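PDB 4PW0: Alpha/beta hydrolase fold protein from Chitinophaga pinensis, which is probably a hydrolase of the alpha/beta hydrolase superfamily, though its substrate and reaction are not known. Local coordinates for residues A136-I150 against L204-F217. Numbering follows the deposited sequence.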
# COMPACT_ATOMS: atom_id res chain seq x y z
N ALA A 136 -0.60 13.77 -8.97
CA ALA A 136 0.42 13.57 -10.00
C ALA A 136 1.45 14.66 -9.81
O ALA A 136 1.13 15.72 -9.27
CB ALA A 136 -0.18 13.64 -11.41
N PRO A 137 2.68 14.40 -10.28
CA PRO A 137 3.67 15.49 -10.24
C PRO A 137 3.40 16.59 -11.29
O PRO A 137 2.64 16.38 -12.24
CB PRO A 137 4.95 14.79 -10.57
CG PRO A 137 4.63 13.46 -11.08
CD PRO A 137 3.19 13.17 -10.92
N GLN A 138 4.08 17.71 -11.12
CA GLN A 138 4.07 18.76 -12.12
C GLN A 138 4.48 18.19 -13.48
O GLN A 138 5.37 17.36 -13.59
CB GLN A 138 5.07 19.86 -11.79
CG GLN A 138 4.76 20.71 -10.59
CD GLN A 138 5.79 21.77 -10.36
OE1 GLN A 138 6.99 21.50 -10.45
NE2 GLN A 138 5.37 22.95 -10.00
N GLY A 139 3.88 18.76 -14.53
CA GLY A 139 4.36 18.55 -15.89
C GLY A 139 3.77 17.39 -16.64
O GLY A 139 4.10 17.14 -17.80
N VAL A 140 2.86 16.66 -16.02
CA VAL A 140 2.37 15.44 -16.65
C VAL A 140 1.45 15.71 -17.82
O VAL A 140 0.54 16.56 -17.75
CB VAL A 140 1.66 14.54 -15.62
CG1 VAL A 140 2.68 13.92 -14.67
CG2 VAL A 140 0.53 15.25 -14.85
N LYS A 141 1.65 14.96 -18.90
CA LYS A 141 0.92 15.17 -20.13
C LYS A 141 -0.58 14.91 -20.01
O LYS A 141 -1.39 15.49 -20.72
CB LYS A 141 1.52 14.29 -21.24
CG LYS A 141 3.02 14.46 -21.47
CD LYS A 141 3.44 15.90 -21.75
CE LYS A 141 4.85 15.96 -22.30
NZ LYS A 141 5.38 17.33 -22.15
N VAL A 142 -0.98 14.02 -19.10
CA VAL A 142 -2.40 13.67 -18.99
C VAL A 142 -3.23 14.91 -18.65
O VAL A 142 -4.38 15.00 -19.06
CB VAL A 142 -2.63 12.54 -17.96
CG1 VAL A 142 -2.29 12.99 -16.55
CG2 VAL A 142 -4.06 11.99 -18.02
N LEU A 143 -2.66 15.86 -17.91
CA LEU A 143 -3.42 17.03 -17.51
C LEU A 143 -3.59 18.03 -18.66
O LEU A 143 -4.41 18.91 -18.55
CB LEU A 143 -2.76 17.72 -16.32
CG LEU A 143 -2.92 16.91 -15.01
CD1 LEU A 143 -2.12 17.56 -13.91
CD2 LEU A 143 -4.40 16.77 -14.59
N HIS A 144 -2.84 17.86 -19.76
CA HIS A 144 -3.07 18.75 -20.90
C HIS A 144 -4.47 18.59 -21.43
O HIS A 144 -5.03 19.53 -22.03
CB HIS A 144 -2.08 18.44 -22.03
CG HIS A 144 -0.64 18.63 -21.67
ND1 HIS A 144 0.38 18.52 -22.59
CD2 HIS A 144 -0.04 18.84 -20.48
CE1 HIS A 144 1.53 18.71 -21.99
NE2 HIS A 144 1.31 18.88 -20.70
N THR A 145 -5.07 17.43 -21.23
CA THR A 145 -6.43 17.16 -21.66
C THR A 145 -7.49 17.19 -20.57
O THR A 145 -8.63 16.79 -20.77
CB THR A 145 -6.53 15.89 -22.46
OG1 THR A 145 -6.06 14.81 -21.70
CG2 THR A 145 -5.76 16.06 -23.85
N PHE A 146 -7.10 17.72 -19.42
CA PHE A 146 -8.04 17.89 -18.32
C PHE A 146 -9.26 18.71 -18.74
O PHE A 146 -10.36 18.31 -18.39
CB PHE A 146 -7.33 18.50 -17.09
CG PHE A 146 -8.24 18.74 -15.96
CD1 PHE A 146 -8.64 17.71 -15.18
CD2 PHE A 146 -8.68 20.03 -15.62
CE1 PHE A 146 -9.47 17.91 -14.11
CE2 PHE A 146 -9.50 20.22 -14.54
CZ PHE A 146 -9.93 19.15 -13.79
N PRO A 147 -9.08 19.82 -19.49
CA PRO A 147 -10.30 20.53 -19.90
C PRO A 147 -11.28 19.67 -20.71
O PRO A 147 -12.49 19.82 -20.52
CB PRO A 147 -9.76 21.72 -20.72
CG PRO A 147 -8.40 21.97 -20.16
CD PRO A 147 -7.88 20.55 -19.91
N ASP A 148 -10.79 18.81 -21.59
CA ASP A 148 -11.68 17.92 -22.33
C ASP A 148 -12.32 16.87 -21.45
O ASP A 148 -13.46 16.46 -21.73
CB ASP A 148 -11.01 17.34 -23.54
CG ASP A 148 -10.83 18.39 -24.66
OD1 ASP A 148 -11.73 19.23 -24.81
OD2 ASP A 148 -9.79 18.41 -25.33
N LEU A 149 -11.63 16.43 -20.39
CA LEU A 149 -12.26 15.48 -19.46
C LEU A 149 -13.45 16.14 -18.79
O LEU A 149 -14.53 15.56 -18.66
CB LEU A 149 -11.23 15.02 -18.45
CG LEU A 149 -11.75 14.02 -17.43
CD1 LEU A 149 -12.04 12.67 -18.05
CD2 LEU A 149 -10.77 13.93 -16.27
N ILE A 150 -13.26 17.39 -18.40
CA ILE A 150 -14.32 18.13 -17.74
C ILE A 150 -15.45 18.43 -18.76
O ILE A 150 -16.62 18.33 -18.40
CB ILE A 150 -13.77 19.41 -17.08
CG1 ILE A 150 -12.75 19.00 -15.98
CG2 ILE A 150 -14.91 20.31 -16.56
CD1 ILE A 150 -13.21 17.94 -15.00
N LEU A 204 -9.86 25.00 -12.64
CA LEU A 204 -9.65 24.31 -13.92
C LEU A 204 -8.38 24.82 -14.59
O LEU A 204 -7.56 24.02 -15.10
CB LEU A 204 -10.88 24.44 -14.83
CG LEU A 204 -10.89 23.60 -16.10
CD1 LEU A 204 -12.31 23.30 -16.53
CD2 LEU A 204 -10.19 24.29 -17.24
N THR A 205 -8.18 26.12 -14.53
CA THR A 205 -6.96 26.72 -15.06
C THR A 205 -5.71 26.20 -14.32
O THR A 205 -4.71 25.80 -14.94
CB THR A 205 -7.03 28.26 -14.97
OG1 THR A 205 -8.21 28.70 -15.62
CG2 THR A 205 -5.82 28.89 -15.63
N ALA A 206 -5.77 26.21 -12.99
CA ALA A 206 -4.66 25.81 -12.15
C ALA A 206 -4.27 24.34 -12.39
O ALA A 206 -3.06 24.01 -12.45
CB ALA A 206 -4.97 26.05 -10.69
N ILE A 207 -5.27 23.47 -12.52
CA ILE A 207 -5.00 22.06 -12.69
C ILE A 207 -4.37 21.80 -14.05
O ILE A 207 -3.39 21.06 -14.19
CB ILE A 207 -6.29 21.26 -12.53
CG1 ILE A 207 -6.74 21.29 -11.08
CG2 ILE A 207 -6.13 19.83 -13.00
CD1 ILE A 207 -8.19 20.90 -10.90
N THR A 208 -4.91 22.44 -15.08
CA THR A 208 -4.36 22.27 -16.42
C THR A 208 -2.91 22.75 -16.47
O THR A 208 -2.04 22.06 -17.04
CB THR A 208 -5.24 23.05 -17.45
OG1 THR A 208 -6.61 22.58 -17.36
CG2 THR A 208 -4.74 22.80 -18.87
N ASN A 209 -2.66 23.90 -15.89
CA ASN A 209 -1.31 24.43 -15.88
C ASN A 209 -0.30 23.71 -15.02
O ASN A 209 0.90 23.72 -15.33
CB ASN A 209 -1.30 25.94 -15.62
CG ASN A 209 -1.65 26.73 -16.86
OD1 ASN A 209 -1.40 26.32 -17.99
ND2 ASN A 209 -2.28 27.83 -16.66
N TRP A 210 -0.75 23.02 -13.98
CA TRP A 210 0.14 22.13 -13.24
C TRP A 210 0.75 21.13 -14.22
O TRP A 210 1.93 20.78 -14.07
CB TRP A 210 -0.64 21.41 -12.13
CG TRP A 210 0.15 20.50 -11.25
CD1 TRP A 210 0.19 19.14 -11.33
CD2 TRP A 210 0.97 20.86 -10.15
NE1 TRP A 210 0.99 18.64 -10.33
CE2 TRP A 210 1.45 19.67 -9.57
CE3 TRP A 210 1.34 22.07 -9.57
CZ2 TRP A 210 2.25 19.65 -8.44
CZ3 TRP A 210 2.14 22.04 -8.44
CH2 TRP A 210 2.57 20.84 -7.88
N GLY A 211 -0.04 20.66 -15.18
CA GLY A 211 0.47 19.74 -16.20
C GLY A 211 1.21 20.41 -17.34
O GLY A 211 2.22 19.89 -17.84
N LYS A 212 0.73 21.56 -17.78
CA LYS A 212 1.34 22.18 -18.96
C LYS A 212 2.67 22.84 -18.70
O LYS A 212 3.52 22.87 -19.62
CB LYS A 212 0.40 23.23 -19.54
CG LYS A 212 -0.83 22.61 -20.19
CD LYS A 212 -1.71 23.67 -20.85
CE LYS A 212 -1.06 24.23 -22.12
NZ LYS A 212 -1.88 25.36 -22.66
N LYS A 213 2.84 23.41 -17.53
CA LYS A 213 4.04 24.16 -17.23
C LYS A 213 5.20 23.23 -16.91
O LYS A 213 5.01 22.21 -16.29
CB LYS A 213 3.84 25.18 -16.12
CG LYS A 213 2.80 26.27 -16.44
CD LYS A 213 3.24 27.28 -17.46
CE LYS A 213 2.20 28.39 -17.65
NZ LYS A 213 1.92 29.05 -16.35
N THR A 214 6.42 23.61 -17.32
CA THR A 214 7.58 22.85 -16.97
C THR A 214 7.70 22.78 -15.44
O THR A 214 7.44 23.78 -14.76
CB THR A 214 8.87 23.53 -17.51
OG1 THR A 214 8.66 24.10 -18.81
CG2 THR A 214 9.95 22.51 -17.55
N PRO A 215 8.15 21.62 -14.90
CA PRO A 215 8.31 21.58 -13.44
C PRO A 215 9.23 22.69 -12.91
O PRO A 215 10.24 23.08 -13.57
CB PRO A 215 8.93 20.22 -13.21
CG PRO A 215 8.36 19.39 -14.30
CD PRO A 215 8.40 20.31 -15.50
N SER A 216 8.89 23.19 -11.74
CA SER A 216 9.60 24.29 -11.10
C SER A 216 10.42 23.85 -9.90
O SER A 216 11.15 24.66 -9.30
CB SER A 216 8.61 25.38 -10.69
OG SER A 216 7.67 24.94 -9.68
N PHE A 217 10.29 22.58 -9.53
CA PHE A 217 11.12 22.01 -8.47
C PHE A 217 11.26 20.52 -8.71
O PHE A 217 10.51 19.92 -9.48
CB PHE A 217 10.53 22.31 -7.08
CG PHE A 217 9.24 21.60 -6.80
CD1 PHE A 217 8.01 22.16 -7.17
CD2 PHE A 217 9.24 20.37 -6.16
CE1 PHE A 217 6.83 21.49 -6.92
CE2 PHE A 217 8.05 19.73 -5.91
CZ PHE A 217 6.86 20.29 -6.28
O HOH W 1 7.93 18.96 -9.70
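Ala136 offers its carbonyl to the indole of Trp210 where the loop after strand 127-133 of this alpha/beta hydrolase fold enters the helical cap and meets the last helix of that cap, 197-212. Trp210 NE1 donates to Ala136 O (3.1 Å) in the indole plane but from above the carbonyl plane; Gln117 of helix 111-122 shares this acceptor. Gln138 suits its place by having both an aliphatic stem and an amide: Gln138 CG lies 3.4 Å from the centroid of the Trp210 six-membered ring, a CH-pi contact, while the extended chain carries the amide to Ser216. There Gln138 OE1 accepts from Ser216 N (2.9 Å) and a water that also bonds Phe217 O, and Gln138 NE2 donates to Ser216 OG. Were Trp210 cut back to an alanine, Ala136 O would probably lose one donor and a gap would open beneath the Gln138 stem. Gly139, in a type II turn, has the left-handed backbone angles glycine tolerates, and its N donates to Trp210 O (2.8 Å). A CB on Gly211 would strike Leu143 CB and Val140 O; its bare CA lets Leu143 CB approach to 3.8 Å. His144 suits by its in-plane N-H: NE2 donates to Gly211 O (3.2 Å) from above the carbonyl plane, bent at 139°. Phe146, with CG anti to its own N (chi1 178°), fills the space between two isoleucines with a flat apolar ring, Ile150 CG1 on one face and, centred over the other, Ile207 CG2, 3.6 Å from the ring centroid.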